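Local coordinates for purine nucleoside phosphorylase (Caulobacter vibrioides, PDB 1XFJ), which probably acts as a purine nucleoside phosphorylase of the YfiH/LACC1 family, splitting inosine or methylthioadenosine with phosphate and also deaminating adenosine, at residues V9-L13 / R221-R227; I80-A84 / E94-S100; Y172-F178 / D200-L206; V41-S45 / G89-P93; L14-V20 / V120-R125. One frame throughout, in Å; residues are numbered along the deposited sequence.

How the contacts relate
Contacts 1, 2 and 5 all reach one six-stranded mixed sheet. Contact 2 pairs its edge strand 81-83 with 97-100, contact 1 lies on the other edge strand, 221-224, and contact 5 sits at the end of strand 115-121. Contacts 1 and 5 have centres 14 Å apart and share helix 12-15, so the first twenty residues bind that sheet twice. Contact 4 joins two surface loops; its segment 89-93 runs straight into 94-100 of contact 2. Contact 3, in a separate three-stranded sheet, is 36 Å from contact 5, centre to centre. Residues 9-13 and 221-227 enclose the other contacts along the chain, so contact 1 ties the N-terminal end to a late strand.

Contact 1: V9-L13 / R221-R227; sequences VQSPL and RREWVGR. With ACT (acetate ion), chain B.
Val9 rests its CG1 methyl against the branch of Val225, 3.9 Å from Val225 CB, the two side chains crossing at a slant. CG1 lies opposite the backbone N (chi1 171°), which leaves CG2 beside that nitrogen and facing the end of Arg227, with 3.8 Å between Val9 CG2 and Arg227 NH1. Two bends, at chi2 and chi3, fold the arginine. Its NE makes a salt bridge with Glu232 and its guanidinium a cation-pi contact with Trp235, while Arg227 NH2 donates to acetate O at 3.2 Å; NH1 adds weaker bonds to both acetate oxygens. The acetate probably came from the crystallisation liquor.

Further along, Ser11 is the N-cap of the short, weakly bonded helix 12-15. Its OG accepts from Leu13 N at 3.1 Å and gives its own proton to Glu223, Ser11 OG to Glu223 OE1 being 2.5 Å. The hydroxyl approaches that oxygen on the anti side, 33° out of the carboxylate plane, and thus both caps the helix and binds the carboxylate. Leu13 CD2 lies against the stem of the same residue, 3.6 Å from Glu223 CG. Val9 and Val225 both also touch Phe24 of strand 20-25. The segments thus join the edges of two sheets, strand 8-9 of one and strand 221-224 of the other, in the alpha-beta-beta-alpha sandwich.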
# COMPACT_ATOMS: atom_id res chain seq x y z
N VAL A 9 12.06 -2.29 -2.27
CA VAL A 9 11.97 -1.23 -3.26
C VAL A 9 11.90 0.01 -2.39
O VAL A 9 11.04 0.13 -1.53
CB VAL A 9 10.69 -1.32 -4.11
CG1 VAL A 9 10.54 -0.06 -4.95
CG2 VAL A 9 10.73 -2.55 -5.00
N GLN A 10 12.83 0.93 -2.59
CA GLN A 10 12.82 2.16 -1.81
C GLN A 10 12.74 3.35 -2.73
O GLN A 10 13.14 3.29 -3.89
CB GLN A 10 14.07 2.24 -0.94
CG GLN A 10 14.06 1.28 0.23
CD GLN A 10 15.25 1.48 1.12
OE1 GLN A 10 16.39 1.33 0.69
NE2 GLN A 10 15.00 1.82 2.38
N SER A 11 12.21 4.45 -2.19
CA SER A 11 12.05 5.69 -2.93
C SER A 11 13.05 6.76 -2.52
O SER A 11 13.32 6.95 -1.33
CB SER A 11 10.64 6.24 -2.72
OG SER A 11 10.57 7.59 -3.14
N PRO A 12 13.63 7.47 -3.51
CA PRO A 12 14.60 8.52 -3.21
C PRO A 12 13.96 9.62 -2.36
O PRO A 12 14.65 10.31 -1.61
CB PRO A 12 15.00 9.02 -4.59
CG PRO A 12 14.92 7.79 -5.42
CD PRO A 12 13.62 7.16 -4.95
N LEU A 13 12.64 9.77 -2.47
CA LEU A 13 11.92 10.79 -1.72
C LEU A 13 11.81 10.49 -0.23
O LEU A 13 11.49 11.39 0.55
CB LEU A 13 10.52 10.99 -2.29
CG LEU A 13 10.42 11.88 -3.53
CD1 LEU A 13 11.34 11.36 -4.60
CD2 LEU A 13 8.98 11.94 -4.02
N ARG A 221 5.02 16.77 -2.59
CA ARG A 221 6.19 15.94 -2.89
C ARG A 221 5.70 14.51 -3.00
O ARG A 221 5.38 13.88 -2.00
CB ARG A 221 7.22 16.07 -1.76
CG ARG A 221 7.75 17.48 -1.61
CD ARG A 221 8.52 17.66 -0.32
NE ARG A 221 9.13 18.99 -0.26
CZ ARG A 221 10.19 19.35 -0.97
NH1 ARG A 221 10.77 18.49 -1.78
NH2 ARG A 221 10.66 20.58 -0.87
N ARG A 222 5.66 14.00 -4.22
CA ARG A 222 5.14 12.66 -4.45
C ARG A 222 5.75 11.97 -5.66
O ARG A 222 6.39 12.60 -6.50
CB ARG A 222 3.63 12.76 -4.66
CG ARG A 222 3.26 13.76 -5.75
CD ARG A 222 1.76 13.99 -5.87
NE ARG A 222 1.45 14.80 -7.05
CZ ARG A 222 1.45 16.13 -7.08
NH1 ARG A 222 1.74 16.83 -5.99
NH2 ARG A 222 1.18 16.76 -8.22
N GLU A 223 5.53 10.66 -5.73
CA GLU A 223 6.01 9.87 -6.85
C GLU A 223 5.54 8.43 -6.74
O GLU A 223 5.11 7.98 -5.68
CB GLU A 223 7.54 9.87 -6.91
CG GLU A 223 8.19 8.95 -5.88
CD GLU A 223 9.49 8.34 -6.36
OE1 GLU A 223 10.06 7.51 -5.62
OE2 GLU A 223 9.93 8.67 -7.48
N TRP A 224 5.60 7.72 -7.87
CA TRP A 224 5.25 6.31 -7.92
C TRP A 224 6.58 5.62 -8.23
O TRP A 224 7.32 6.07 -9.11
CB TRP A 224 4.25 6.02 -9.04
CG TRP A 224 3.99 4.55 -9.22
CD1 TRP A 224 3.82 3.63 -8.22
CD2 TRP A 224 3.85 3.83 -10.45
NE1 TRP A 224 3.59 2.38 -8.75
CE2 TRP A 224 3.60 2.48 -10.12
CE3 TRP A 224 3.92 4.19 -11.80
CZ2 TRP A 224 3.42 1.48 -11.09
CZ3 TRP A 224 3.73 3.20 -12.77
CH2 TRP A 224 3.48 1.86 -12.41
N VAL A 225 6.88 4.54 -7.52
CA VAL A 225 8.13 3.82 -7.74
C VAL A 225 8.19 3.15 -9.11
O VAL A 225 9.24 2.66 -9.53
CB VAL A 225 8.38 2.76 -6.64
CG1 VAL A 225 8.46 3.45 -5.29
CG2 VAL A 225 7.27 1.72 -6.65
N GLY A 226 7.05 3.12 -9.80
CA GLY A 226 7.02 2.55 -11.13
C GLY A 226 7.29 1.06 -11.28
O GLY A 226 7.96 0.65 -12.22
N ARG A 227 6.78 0.26 -10.35
CA ARG A 227 6.95 -1.19 -10.42
C ARG A 227 5.55 -1.79 -10.57
O ARG A 227 4.64 -1.46 -9.81
CB ARG A 227 7.64 -1.72 -9.16
CG ARG A 227 9.07 -1.18 -8.95
CD ARG A 227 9.98 -1.57 -10.11
NE ARG A 227 10.26 -3.01 -10.13
CZ ARG A 227 11.17 -3.61 -9.38
NH1 ARG A 227 11.92 -2.91 -8.54
NH2 ARG A 227 11.34 -4.93 -9.45
C ACT B . 14.08 -4.84 -6.47
O ACT B . 14.00 -5.28 -7.64
OXT ACT B . 14.19 -3.63 -6.07
CH3 ACT B . 14.04 -5.88 -5.36

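Contact 2: I80-A84 / E94-S100; sequences IAIVA and EGDAVVS
The backbones of 81-83 and 97-100 run side by side in the same direction, their short axes 4.6 Å apart at closest and inclined by 33°. This is a parallel beta ladder at the edge of the six-stranded mixed sheet, and the loop joining its strands contains neither helix nor strand. The bonds alternate in the parallel manner: Ala97 O takes the proton of Ile82 N, Ile82 O that of Val99 N, and Val99 O that of Ala84 N at 2.7 Å. Ahead of the ladder, Asp96 N donates to Ile80 O at 2.9 Å.

Ala81, Val83, Ala97 and Val99 share one face. There Ala81 CB and Ala97 CB meet at 3.9 Å, and helix 141-151 packs on this side through Ser144, Arg148 and Met149. Ile82 and Val98 occupy the other face; Val98 reaches Cys107 and Asn71 of the second sheet, and its CG1 touches Ala84 CB at 3.9 Å. Gly95, without a side chain, lets Ile82 CG1 come to 3.7 Å from Glu94 O. The carboxylate of Asp96 is gripped at both oxygens: OD1 by His131 ND1 and His77 N, OD2 by Ser78 OG and Ile76 N.

Ser100 finishes the pairing with its side chain. Turned opposite its own backbone N (chi1 -177°), the hydroxyl meets the last carbonyl almost head-on, with Ser100 OG 2.6 Å from Ala84 O and a C=O...OG angle of 178°, while Thr102 N donates to the same OG.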
# COMPACT_ATOMS: atom_id res chain seq x y z
N ILE A 80 -10.96 4.42 6.23
CA ILE A 80 -10.69 4.49 7.66
C ILE A 80 -9.19 4.51 7.98
O ILE A 80 -8.46 3.58 7.62
CB ILE A 80 -11.33 3.30 8.41
CG1 ILE A 80 -12.84 3.30 8.19
CG2 ILE A 80 -11.00 3.38 9.90
CD1 ILE A 80 -13.54 2.09 8.77
N ALA A 81 -8.75 5.57 8.65
CA ALA A 81 -7.35 5.72 9.03
C ALA A 81 -7.26 5.60 10.54
O ALA A 81 -7.84 6.40 11.28
CB ALA A 81 -6.83 7.09 8.58
N ILE A 82 -6.53 4.58 10.99
CA ILE A 82 -6.36 4.31 12.42
C ILE A 82 -5.02 4.80 12.94
O ILE A 82 -4.00 4.70 12.27
CB ILE A 82 -6.45 2.79 12.69
CG1 ILE A 82 -7.77 2.23 12.13
CG2 ILE A 82 -6.35 2.52 14.18
CD1 ILE A 82 -9.00 2.83 12.75
N VAL A 83 -5.03 5.34 14.16
CA VAL A 83 -3.81 5.82 14.78
C VAL A 83 -3.23 4.71 15.65
O VAL A 83 -3.95 4.05 16.41
CB VAL A 83 -4.07 7.05 15.67
CG1 VAL A 83 -2.84 7.37 16.51
CG2 VAL A 83 -4.43 8.25 14.80
N ALA A 84 -1.92 4.49 15.52
CA ALA A 84 -1.22 3.47 16.29
C ALA A 84 -0.14 4.14 17.14
O ALA A 84 0.82 4.67 16.61
CB ALA A 84 -0.59 2.44 15.36
N GLU A 94 -10.11 -3.02 12.13
CA GLU A 94 -10.61 -2.72 10.79
C GLU A 94 -10.11 -1.35 10.33
O GLU A 94 -10.16 -0.39 11.09
CB GLU A 94 -12.14 -2.75 10.76
CG GLU A 94 -12.75 -4.07 11.21
CD GLU A 94 -13.10 -4.09 12.69
OE1 GLU A 94 -12.31 -3.56 13.50
OE2 GLU A 94 -14.17 -4.64 13.03
N GLY A 95 -9.64 -1.28 9.09
CA GLY A 95 -9.15 -0.01 8.58
C GLY A 95 -8.28 -0.21 7.35
O GLY A 95 -7.96 -1.34 6.99
N ASP A 96 -7.89 0.89 6.71
CA ASP A 96 -7.06 0.78 5.52
C ASP A 96 -5.91 1.77 5.49
O ASP A 96 -5.36 2.09 4.44
CB ASP A 96 -7.94 0.92 4.28
CG ASP A 96 -8.80 -0.31 4.07
OD1 ASP A 96 -8.37 -1.22 3.33
OD2 ASP A 96 -9.90 -0.37 4.66
N ALA A 97 -5.54 2.25 6.68
CA ALA A 97 -4.42 3.18 6.83
C ALA A 97 -3.98 3.16 8.28
O ALA A 97 -4.81 3.12 9.19
CB ALA A 97 -4.83 4.59 6.42
N VAL A 98 -2.67 3.16 8.50
CA VAL A 98 -2.12 3.16 9.85
C VAL A 98 -1.25 4.41 10.00
O VAL A 98 -0.30 4.60 9.25
CB VAL A 98 -1.28 1.89 10.10
CG1 VAL A 98 -0.74 1.90 11.53
CG2 VAL A 98 -2.13 0.65 9.88
N VAL A 99 -1.60 5.24 10.97
CA VAL A 99 -0.89 6.50 11.21
C VAL A 99 -0.24 6.52 12.59
O VAL A 99 -0.81 6.00 13.55
CB VAL A 99 -1.87 7.69 11.11
CG1 VAL A 99 -1.14 9.00 11.30
CG2 VAL A 99 -2.58 7.65 9.77
N SER A 100 0.93 7.12 12.70
CA SER A 100 1.60 7.17 14.00
C SER A 100 2.62 8.30 14.14
O SER A 100 3.21 8.76 13.17
CB SER A 100 2.30 5.84 14.28
OG SER A 100 2.91 5.84 15.56

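Contact 3: Y172-F178 / D200-L206; sequences YEVGLEF and DKRFFDL
Phe204 meets Tyr172 at its ring edge and Phe178 on one face, the three rings forming a triangular aromatic cluster on an antiparallel pair, strands 173-175 and 201-204 of the small three-stranded sheet. Tyr172 and Phe204 lie alongside and point the same way, but their planes are 64° apart. Tyr172 CE2 arrives near the plane of the Phe204 ring, 3.6 Å from Phe204 CD2. The Phe178 side chain crosses that of Phe204 at about a right angle and sets its ring edge on a face of Phe204, an edge-to-face pair with planes at 66° and centroids 5.3 Å apart. Val174 CG1 sits over the centre of one face of Phe178, and Phe182, Phe193 and Trp134 extend the cluster.

In the backbone, Phe204 N donates to Tyr172 O at 2.9 Å, and Val174 and Arg202 exchange bonds both ways as the hydrogen-bonded pair. Where helix 176-185 begins, a water links Leu176 N to Asp200 O.

Arg202 folds at chi2 (-76°), bringing its guanidinium back along its own strand, where NH1 bonds to Lys201 O and Glu199 O. Leu176 lays a methyl over one face of that flat group, its CD2 3.6 Å from Arg202 NH1.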
# COMPACT_ATOMS: atom_id res chain seq x y z
N TYR A 172 -3.76 -3.08 -15.75
CA TYR A 172 -5.08 -2.95 -15.12
C TYR A 172 -6.27 -2.80 -16.07
O TYR A 172 -6.71 -1.69 -16.35
CB TYR A 172 -5.05 -1.78 -14.13
CG TYR A 172 -6.07 -1.86 -13.02
CD1 TYR A 172 -7.01 -2.89 -12.97
CD2 TYR A 172 -6.11 -0.89 -12.02
CE1 TYR A 172 -7.96 -2.95 -11.96
CE2 TYR A 172 -7.06 -0.94 -11.00
CZ TYR A 172 -7.98 -1.97 -10.98
OH TYR A 172 -8.94 -2.00 -10.00
N GLU A 173 -6.80 -3.93 -16.55
CA GLU A 173 -7.95 -3.90 -17.45
C GLU A 173 -9.24 -3.80 -16.64
O GLU A 173 -9.41 -4.49 -15.64
CB GLU A 173 -7.98 -5.17 -18.30
CG GLU A 173 -9.14 -5.21 -19.28
CD GLU A 173 -9.17 -6.48 -20.10
OE1 GLU A 173 -9.62 -7.52 -19.58
OE2 GLU A 173 -8.73 -6.44 -21.27
N VAL A 174 -10.15 -2.94 -17.09
CA VAL A 174 -11.43 -2.77 -16.41
C VAL A 174 -12.58 -2.64 -17.40
O VAL A 174 -12.36 -2.43 -18.60
CB VAL A 174 -11.42 -1.53 -15.49
CG1 VAL A 174 -10.28 -1.63 -14.49
CG2 VAL A 174 -11.30 -0.26 -16.32
N GLY A 175 -13.81 -2.78 -16.90
CA GLY A 175 -14.98 -2.68 -17.76
C GLY A 175 -15.60 -1.30 -17.78
O GLY A 175 -15.10 -0.37 -17.14
N LEU A 176 -16.71 -1.16 -18.51
CA LEU A 176 -17.39 0.13 -18.64
C LEU A 176 -18.12 0.60 -17.39
O LEU A 176 -18.29 1.80 -17.18
CB LEU A 176 -18.36 0.08 -19.82
CG LEU A 176 -17.73 -0.15 -21.20
CD1 LEU A 176 -18.83 -0.25 -22.25
CD2 LEU A 176 -16.78 0.98 -21.54
N GLU A 177 -18.57 -0.33 -16.55
CA GLU A 177 -19.26 0.07 -15.32
C GLU A 177 -18.23 0.72 -14.40
O GLU A 177 -18.55 1.65 -13.65
CB GLU A 177 -19.88 -1.15 -14.64
CG GLU A 177 -18.88 -2.18 -14.14
CD GLU A 177 -18.02 -2.77 -15.25
OE1 GLU A 177 -18.59 -3.30 -16.22
OE2 GLU A 177 -16.78 -2.69 -15.15
N PHE A 178 -17.00 0.23 -14.48
CA PHE A 178 -15.88 0.74 -13.69
C PHE A 178 -15.55 2.14 -14.19
O PHE A 178 -15.45 3.09 -13.41
CB PHE A 178 -14.66 -0.17 -13.88
CG PHE A 178 -13.50 0.16 -12.99
CD1 PHE A 178 -13.27 -0.55 -11.82
CD2 PHE A 178 -12.60 1.16 -13.35
CE1 PHE A 178 -12.16 -0.27 -11.02
CE2 PHE A 178 -11.49 1.45 -12.56
CZ PHE A 178 -11.27 0.73 -11.39
N ASP A 200 -15.34 -2.35 -25.13
CA ASP A 200 -15.98 -2.69 -23.86
C ASP A 200 -14.99 -2.69 -22.71
O ASP A 200 -15.37 -2.94 -21.57
CB ASP A 200 -16.65 -4.07 -23.94
CG ASP A 200 -17.91 -4.06 -24.77
OD1 ASP A 200 -18.54 -2.99 -24.91
OD2 ASP A 200 -18.29 -5.14 -25.28
N LYS A 201 -13.73 -2.42 -23.01
CA LYS A 201 -12.70 -2.39 -21.97
C LYS A 201 -11.88 -1.11 -21.99
O LYS A 201 -11.91 -0.35 -22.96
CB LYS A 201 -11.75 -3.58 -22.14
CG LYS A 201 -12.42 -4.96 -22.08
CD LYS A 201 -12.98 -5.26 -20.70
CE LYS A 201 -13.43 -6.72 -20.60
NZ LYS A 201 -14.05 -7.02 -19.28
N ARG A 202 -11.15 -0.89 -20.91
CA ARG A 202 -10.28 0.26 -20.75
C ARG A 202 -9.15 -0.18 -19.83
O ARG A 202 -9.29 -1.16 -19.11
CB ARG A 202 -11.01 1.42 -20.07
CG ARG A 202 -12.20 1.98 -20.82
CD ARG A 202 -11.76 2.86 -21.98
NE ARG A 202 -12.90 3.57 -22.55
CZ ARG A 202 -13.88 2.98 -23.24
NH1 ARG A 202 -13.85 1.68 -23.45
NH2 ARG A 202 -14.89 3.70 -23.70
N PHE A 203 -8.03 0.54 -19.88
CA PHE A 203 -6.92 0.27 -18.98
C PHE A 203 -6.94 1.44 -18.00
O PHE A 203 -6.99 2.60 -18.42
CB PHE A 203 -5.58 0.23 -19.72
CG PHE A 203 -5.27 -1.10 -20.35
CD1 PHE A 203 -5.02 -2.22 -19.55
CD2 PHE A 203 -5.21 -1.24 -21.73
CE1 PHE A 203 -4.73 -3.45 -20.13
CE2 PHE A 203 -4.92 -2.47 -22.32
CZ PHE A 203 -4.68 -3.58 -21.51
N PHE A 204 -6.94 1.14 -16.71
CA PHE A 204 -6.97 2.17 -15.69
C PHE A 204 -5.58 2.39 -15.11
O PHE A 204 -4.87 1.44 -14.80
CB PHE A 204 -7.94 1.77 -14.57
CG PHE A 204 -8.04 2.76 -13.45
CD1 PHE A 204 -8.37 4.09 -13.70
CD2 PHE A 204 -7.84 2.36 -12.13
CE1 PHE A 204 -8.51 5.00 -12.66
CE2 PHE A 204 -7.97 3.27 -11.08
CZ PHE A 204 -8.31 4.59 -11.34
N ASP A 205 -5.21 3.66 -14.99
CA ASP A 205 -3.91 4.04 -14.45
C ASP A 205 -4.08 4.34 -12.96
O ASP A 205 -4.25 5.49 -12.56
CB ASP A 205 -3.38 5.28 -15.18
CG ASP A 205 -1.90 5.52 -14.92
OD1 ASP A 205 -1.39 5.05 -13.88
OD2 ASP A 205 -1.25 6.18 -15.76
N LEU A 206 -4.05 3.29 -12.14
CA LEU A 206 -4.21 3.44 -10.70
C LEU A 206 -3.17 4.34 -10.04
O LEU A 206 -3.51 5.29 -9.33
CB LEU A 206 -4.20 2.06 -10.03
CG LEU A 206 -4.42 2.04 -8.51
CD1 LEU A 206 -5.78 2.60 -8.16
CD2 LEU A 206 -4.28 0.62 -8.01
O HOH W 1 -17.52 -3.63 -19.89

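Contact 4: V41-S45 / G89-P93; sequences VGRGS and GDARP
Arg43 runs straight from CG to NE, while Arg92 kinks at chi3 (-67°), a bend that turns its end toward Arg43 CB; the two chains pass at a slant with Arg43 CD and Arg92 CD 3.7 Å apart. The guanidinium planes stand 76° to each other and do not stack. Instead each arginine meets the other's aliphatic part: Arg92 CG lies in the plane of the Arg43 guanidinium, at its edge, 3.9 Å from Arg43 NH1. Arg92 NH1 comes to 3.1 Å from Arg43 CB, and near Gly44 N, where two donors meet without a bond.

Polar contact between the segments goes through a water. Arg43 NH1 donates to it at 2.8 Å, and the same water lies 2.6 Å from Ala91 O and close to Gly89 O as well. The main charge partner of Arg43 is elsewhere, since its NE forms a salt bridge with Glu53 of helix 49-62. That bond would be expected to offset the neighbouring positive charge of Arg56, which lies close to Arg43 NH2.

Arg43 itself sits in a type I beta turn from Gly42 to Ser45. Gly42 O accepts from both Ser45 N and Ser45 OG, the hydroxyl at 2.7 Å. The result is a water-bridged meeting of two surface loops, a beta turn ahead of helix 49-62 against the irregular chain leading to strand 97-100.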
# COMPACT_ATOMS: atom_id res chain seq x y z
N VAL A 41 2.59 -11.91 3.81
CA VAL A 41 2.21 -11.36 5.11
C VAL A 41 0.71 -11.38 5.38
O VAL A 41 0.24 -10.86 6.40
CB VAL A 41 2.72 -9.90 5.28
CG1 VAL A 41 4.24 -9.87 5.17
CG2 VAL A 41 2.09 -9.01 4.22
N GLY A 42 -0.05 -11.98 4.47
CA GLY A 42 -1.50 -12.04 4.61
C GLY A 42 -2.07 -12.95 5.68
O GLY A 42 -2.19 -14.16 5.49
N ARG A 43 -2.42 -12.37 6.83
CA ARG A 43 -2.99 -13.15 7.92
C ARG A 43 -4.38 -13.68 7.55
O ARG A 43 -4.87 -14.65 8.14
CB ARG A 43 -3.08 -12.29 9.18
CG ARG A 43 -1.78 -12.21 9.96
CD ARG A 43 -1.92 -11.27 11.14
NE ARG A 43 -0.80 -11.39 12.07
CZ ARG A 43 -0.64 -10.63 13.15
NH1 ARG A 43 -1.53 -9.68 13.43
NH2 ARG A 43 0.39 -10.82 13.96
N GLY A 44 -5.01 -13.04 6.56
CA GLY A 44 -6.34 -13.46 6.14
C GLY A 44 -6.30 -14.40 4.96
O GLY A 44 -7.34 -14.79 4.43
N SER A 45 -5.09 -14.78 4.54
CA SER A 45 -4.92 -15.68 3.40
C SER A 45 -5.08 -17.14 3.82
O SER A 45 -5.30 -17.43 5.00
CB SER A 45 -3.54 -15.48 2.77
OG SER A 45 -2.52 -16.00 3.60
N GLY A 89 -0.38 -6.18 19.13
CA GLY A 89 -0.21 -7.60 19.33
C GLY A 89 -0.60 -8.36 18.08
O GLY A 89 -0.02 -8.15 17.01
N ASP A 90 -1.58 -9.25 18.20
CA ASP A 90 -2.04 -10.03 17.06
C ASP A 90 -3.41 -9.52 16.64
O ASP A 90 -4.12 -10.16 15.86
CB ASP A 90 -2.12 -11.51 17.43
CG ASP A 90 -3.14 -11.80 18.52
OD1 ASP A 90 -3.11 -11.10 19.55
OD2 ASP A 90 -3.95 -12.72 18.34
N ALA A 91 -3.78 -8.35 17.16
CA ALA A 91 -5.06 -7.74 16.84
C ALA A 91 -5.00 -7.08 15.47
O ALA A 91 -3.99 -6.49 15.09
CB ALA A 91 -5.44 -6.72 17.90
N ARG A 92 -6.10 -7.20 14.72
CA ARG A 92 -6.19 -6.60 13.40
C ARG A 92 -7.41 -5.69 13.34
O ARG A 92 -8.48 -6.10 12.90
CB ARG A 92 -6.30 -7.70 12.33
CG ARG A 92 -5.07 -8.60 12.24
CD ARG A 92 -5.21 -9.61 11.11
NE ARG A 92 -6.26 -10.59 11.38
CZ ARG A 92 -6.65 -11.51 10.51
NH1 ARG A 92 -6.08 -11.59 9.31
NH2 ARG A 92 -7.62 -12.37 10.83
N PRO A 93 -7.26 -4.44 13.81
CA PRO A 93 -8.40 -3.52 13.78
C PRO A 93 -8.82 -3.22 12.35
O PRO A 93 -7.98 -3.18 11.45
CB PRO A 93 -7.86 -2.29 14.52
CG PRO A 93 -6.41 -2.32 14.21
CD PRO A 93 -6.06 -3.78 14.35
O HOH W 2 -1.57 -7.47 15.11

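Contact 5: L14-V20 / V120-R125; sequences LSSLPGV and VDPEAR
Leu14 comes first, sliding past Val120 in the opposite direction until its CD2 lies 3.5 Å from Val120 CG1. Leu17 then reaches the same methyl tip to tip, with Leu17 CD1 also 3.5 Å from Val120 CG1. That methyl can serve both leucines because chi1 of Val120 (56°) places it between the backbone N and the carbonyl carbon. Leu17 also opens a type II beta turn closing at Val20, in which Gly19 holds the positive phi of the third position.

Pro18 and Gly19 present their carbonyls to Arg125, whose chain doubles back through bends at chi2 and chi3. Arg125 NH1 donates to Pro18 O at 3.1 Å, nearly coplanar with both the guanidinium and the carbonyl. The second bond, Arg125 NH2 to Gly19 O at 2.9 Å, is more bent and meets the carbonyl from above its plane. Val20 ends the walk, its side chain running counter to that of Arg125, with CG2 near NH1.

Within 120-125, Asp121 OD1 accepts from Glu123 N and Ala124 N, the two bonds of an Asx motif in the link between strands 115-121 and 126-132. Val20 and Val120 both pack on Ile257 of strand 253-259, Arg125 touches Leu259 there, and Leu14 leans on Thr160 and Val162 of strand 160-163, which places the contact at one end of the interface between the two sheets.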
# COMPACT_ATOMS: atom_id res chain seq x y z
N LEU A 14 12.07 9.25 0.16
CA LEU A 14 11.97 8.87 1.57
C LEU A 14 13.28 8.38 2.16
O LEU A 14 13.51 8.51 3.36
CB LEU A 14 10.90 7.78 1.74
CG LEU A 14 9.48 8.12 1.30
CD1 LEU A 14 8.61 6.87 1.33
CD2 LEU A 14 8.90 9.20 2.20
N SER A 15 14.14 7.81 1.31
CA SER A 15 15.41 7.26 1.75
C SER A 15 16.38 8.26 2.38
O SER A 15 17.26 7.87 3.15
CB SER A 15 16.10 6.55 0.58
OG SER A 15 16.37 7.47 -0.46
N SER A 16 16.22 9.54 2.06
CA SER A 16 17.10 10.57 2.60
C SER A 16 16.67 11.08 3.97
O SER A 16 17.41 11.82 4.62
CB SER A 16 17.17 11.74 1.62
OG SER A 16 15.88 12.27 1.36
N LEU A 17 15.48 10.69 4.41
CA LEU A 17 14.95 11.13 5.70
C LEU A 17 15.55 10.40 6.90
O LEU A 17 15.29 9.22 7.12
CB LEU A 17 13.43 10.97 5.71
CG LEU A 17 12.70 11.56 4.50
CD1 LEU A 17 11.22 11.23 4.58
CD2 LEU A 17 12.92 13.06 4.46
N PRO A 18 16.34 11.11 7.72
CA PRO A 18 16.96 10.50 8.90
C PRO A 18 15.93 10.19 9.98
O PRO A 18 14.96 10.92 10.13
CB PRO A 18 17.96 11.57 9.34
CG PRO A 18 17.20 12.82 9.05
CD PRO A 18 16.63 12.55 7.67
N GLY A 19 16.14 9.10 10.71
CA GLY A 19 15.21 8.73 11.76
C GLY A 19 13.92 8.16 11.21
O GLY A 19 12.95 7.97 11.94
N VAL A 20 13.90 7.90 9.90
CA VAL A 20 12.73 7.33 9.24
C VAL A 20 13.18 6.15 8.39
O VAL A 20 14.15 6.24 7.65
CB VAL A 20 12.03 8.36 8.32
CG1 VAL A 20 10.89 7.69 7.56
CG2 VAL A 20 11.50 9.52 9.15
N VAL A 120 4.82 10.85 5.07
CA VAL A 120 5.56 11.34 6.22
C VAL A 120 5.69 12.85 6.24
O VAL A 120 5.81 13.49 5.19
CB VAL A 120 7.00 10.74 6.24
CG1 VAL A 120 7.70 11.05 4.94
CG2 VAL A 120 7.79 11.31 7.41
N ASP A 121 5.62 13.42 7.44
CA ASP A 121 5.82 14.86 7.62
C ASP A 121 7.11 14.83 8.44
O ASP A 121 7.08 14.55 9.63
CB ASP A 121 4.71 15.50 8.44
CG ASP A 121 4.96 16.98 8.68
OD1 ASP A 121 6.14 17.37 8.74
OD2 ASP A 121 3.98 17.74 8.83
N PRO A 122 8.26 15.12 7.80
CA PRO A 122 9.56 15.12 8.46
C PRO A 122 9.78 16.16 9.56
O PRO A 122 10.75 16.06 10.33
CB PRO A 122 10.54 15.27 7.30
CG PRO A 122 9.78 16.12 6.35
CD PRO A 122 8.40 15.50 6.38
N GLU A 123 8.90 17.15 9.65
CA GLU A 123 9.04 18.18 10.69
C GLU A 123 8.22 17.82 11.92
O GLU A 123 8.71 17.88 13.05
CB GLU A 123 8.60 19.54 10.15
CG GLU A 123 8.58 20.66 11.19
CD GLU A 123 9.87 20.74 12.00
OE1 GLU A 123 10.96 20.63 11.39
OE2 GLU A 123 9.80 20.91 13.23
N ALA A 124 6.96 17.44 11.70
CA ALA A 124 6.09 17.06 12.80
C ALA A 124 6.44 15.66 13.27
O ALA A 124 6.01 15.23 14.34
CB ALA A 124 4.63 17.11 12.35
N ARG A 125 7.23 14.95 12.46
CA ARG A 125 7.64 13.59 12.78
C ARG A 125 6.41 12.69 12.87
O ARG A 125 6.11 12.11 13.92
CB ARG A 125 8.42 13.55 14.10
CG ARG A 125 9.75 14.31 14.06
CD ARG A 125 10.79 13.63 13.16
NE ARG A 125 11.16 12.30 13.64
CZ ARG A 125 12.04 11.49 13.05
NH1 ARG A 125 12.66 11.88 11.95
NH2 ARG A 125 12.30 10.30 13.56